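Local coordinates for N-acetylglucosamine-specific lectin (Saxidomus purpuratus, PDB 6A7T), which is a C-type lectin that recognises N-acetylglucosamine, apparently without needing calcium to hold the sugar, at residues A[32-37]-A[71-76]. Numbering follows the deposited sequence.
Sequences EWFGGS and DDFIRG
Phe73 on helix 68-78 meets Phe34 and Glu32 on strand 32-34, an outermost strand of one of the two antiparallel sheets in this C-type lectin fold. A type I' turn, Phe34 to Ser37, joins strand 32-34 to strand 37-43 in a two-residue beta hairpin. Phe34 and Ser37 exchange backbone N-H to O bonds across it. The axes of 32-34 and 71-76 approach to 10.4 Å and run nearly antiparallel.

Along the helix, Asp71 comes first and faces away from the strand. Asp72 follows.

Phe73 makes essentially all of the helix's side of the contact. Both phenylalanines hold CG anti to the backbone N (chi1 163° in Phe73), and the two side chains pass each other in opposite directions. The planes are almost parallel, 4° apart, but the rings are slid so far that they barely overlap. What sits over each ring is the other residue's CB. Phe34 CB lies 3.5 Å from the Phe73 ring centroid, and Phe73 CB lies 3.7 Å from the Phe34 centroid. These are two reciprocal CH-pi contacts. Tyr39 of strand 37-43 also packs against Phe73, its ring inclined to it. The far rim of Phe73 is met by Glu32, whose carboxylate plane stands 80° from the ring. Near the ring plane, Glu32 OE2 approaches Phe73 CE1 to 3.6 Å.

Phe34 lies about 4 Å, side chain to side chain, from Glu70, a ligand of the bound calcium ion.

Arg75 closes a salt-bridge network with Asp71 and Asp72. None of the three side chains touches strand 32-34. Asp72 OD1 is 3.4 Å from Arg75 NH1. Arg75 NH1 and NH2 both donate to Asp71 OD2, from the same face of its carboxylate plane.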
loop_
_atom_site.group_PDB
_atom_site.type_symbol
_atom_site.label_atom_id
_atom_site.label_comp_id
_atom_site.label_asym_id
_atom_site.label_seq_id
_atom_site.Cartn_x
_atom_site.Cartn_y
_atom_site.Cartn_z
ATOM N N GLU A 32 2.280 10.831 4.141
ATOM C CA GLU A 32 3.090 9.607 4.212
ATOM C C GLU A 32 2.387 8.472 3.493
ATOM O O GLU A 32 1.211 8.324 3.586
ATOM C CB GLU A 32 3.227 9.118 5.648
ATOM C CG GLU A 32 4.139 9.947 6.487
ATOM C CD GLU A 32 4.388 9.151 7.761
ATOM O OE1 GLU A 32 4.166 9.711 8.852
ATOM O OE2 GLU A 32 4.790 7.941 7.635
ATOM N N TRP A 33 3.163 7.607 2.826
ATOM C CA TRP A 33 2.633 6.442 2.112
ATOM C C TRP A 33 2.732 5.174 2.959
ATOM O O TRP A 33 3.756 4.933 3.602
ATOM C CB TRP A 33 3.407 6.254 0.815
ATOM C CG TRP A 33 2.849 5.219 -0.109
ATOM C CD1 TRP A 33 1.943 5.457 -1.098
ATOM C CD2 TRP A 33 3.125 3.804 -0.151
ATOM N NE1 TRP A 33 1.694 4.306 -1.781
ATOM C CE2 TRP A 33 2.397 3.279 -1.233
ATOM C CE3 TRP A 33 3.977 2.949 0.561
ATOM C CZ2 TRP A 33 2.400 1.929 -1.583
ATOM C CZ3 TRP A 33 4.004 1.607 0.201
ATOM C CH2 TRP A 33 3.215 1.101 -0.835
ATOM N N PHE A 34 1.687 4.371 2.885
ATOM C CA PHE A 34 1.698 3.032 3.425
ATOM C C PHE A 34 0.616 2.220 2.724
ATOM O O PHE A 34 -0.512 2.649 2.626
ATOM C CB PHE A 34 1.461 3.061 4.937
ATOM C CG PHE A 34 1.320 1.676 5.511
ATOM C CD1 PHE A 34 2.450 0.908 5.727
ATOM C CD2 PHE A 34 0.072 1.109 5.696
ATOM C CE1 PHE A 34 2.324 -0.393 6.179
ATOM C CE2 PHE A 34 -0.045 -0.180 6.191
ATOM C CZ PHE A 34 1.081 -0.914 6.420
ATOM N N GLY A 35 0.967 1.022 2.220
ATOM C CA GLY A 35 -0.090 0.051 1.900
ATOM C C GLY A 35 -1.025 0.490 0.767
ATOM O O GLY A 35 -2.186 0.108 0.760
ATOM N N GLY A 36 -0.521 1.337 -0.128
ATOM C CA GLY A 36 -1.231 1.792 -1.291
ATOM C C GLY A 36 -2.001 3.072 -1.063
ATOM O O GLY A 36 -2.702 3.551 -1.952
ATOM N N SER A 37 -1.873 3.648 0.127
ATOM C CA SER A 37 -2.573 4.908 0.450
ATOM C C SER A 37 -1.581 5.955 0.916
ATOM O O SER A 37 -0.527 5.627 1.411
ATOM C CB SER A 37 -3.571 4.699 1.551
ATOM O OG SER A 37 -4.645 3.904 1.113
ATOM N N ASP A 71 -3.144 -0.625 11.257
ATOM C CA ASP A 71 -3.232 -0.196 12.638
ATOM C C ASP A 71 -1.817 0.063 13.163
ATOM O O ASP A 71 -1.563 1.092 13.795
ATOM C CB ASP A 71 -3.970 -1.233 13.468
ATOM C CG ASP A 71 -4.142 -0.875 14.921
ATOM O OD1 ASP A 71 -4.835 0.084 15.222
ATOM O OD2 ASP A 71 -3.559 -1.644 15.774
ATOM N N ASP A 72 -0.906 -0.855 12.862
ATOM C CA ASP A 72 0.468 -0.746 13.348
ATOM C C ASP A 72 1.139 0.492 12.749
ATOM O O ASP A 72 1.841 1.250 13.457
ATOM C CB ASP A 72 1.249 -2.055 13.101
ATOM C CG ASP A 72 0.837 -3.257 13.972
ATOM O OD1 ASP A 72 0.118 -3.074 14.984
ATOM O OD2 ASP A 72 1.226 -4.430 13.613
ATOM N N PHE A 73 0.981 0.703 11.448
ATOM C CA PHE A 73 1.519 1.826 10.779
ATOM C C PHE A 73 1.058 3.090 11.502
ATOM O O PHE A 73 1.847 3.957 11.801
ATOM C CB PHE A 73 1.104 1.861 9.300
ATOM C CG PHE A 73 1.296 3.202 8.668
ATOM C CD1 PHE A 73 2.568 3.700 8.426
ATOM C CD2 PHE A 73 0.191 3.995 8.362
ATOM C CE1 PHE A 73 2.749 4.975 7.891
ATOM C CE2 PHE A 73 0.376 5.257 7.825
ATOM C CZ PHE A 73 1.642 5.735 7.573
ATOM N N ILE A 74 -0.260 3.229 11.718
ATOM C CA ILE A 74 -0.799 4.461 12.302
ATOM C C ILE A 74 -0.199 4.655 13.692
ATOM O O ILE A 74 0.233 5.761 14.024
ATOM C CB ILE A 74 -2.329 4.423 12.319
ATOM C CG1 ILE A 74 -2.880 4.481 10.896
ATOM C CG2 ILE A 74 -2.879 5.526 13.202
ATOM C CD1 ILE A 74 -4.318 4.062 10.756
ATOM N N ARG A 75 -0.192 3.579 14.490
ATOM C CA ARG A 75 0.321 3.656 15.838
ATOM C C ARG A 75 1.781 4.114 15.796
ATOM O O ARG A 75 2.203 4.893 16.658
ATOM C CB ARG A 75 0.149 2.334 16.573
ATOM C CG ARG A 75 0.528 2.461 18.046
ATOM C CD ARG A 75 0.294 1.188 18.814
ATOM N NE ARG A 75 -1.105 0.838 18.883
ATOM C CZ ARG A 75 -1.740 -0.003 18.090
ATOM N NH1 ARG A 75 -1.102 -0.759 17.226
ATOM N NH2 ARG A 75 -3.061 -0.054 18.189
ATOM N N GLY A 76 2.542 3.579 14.837
ATOM C CA GLY A 76 3.972 3.974 14.651
ATOM C C GLY A 76 4.185 5.469 14.533
ATOM O O GLY A 76 5.146 6.001 15.106
#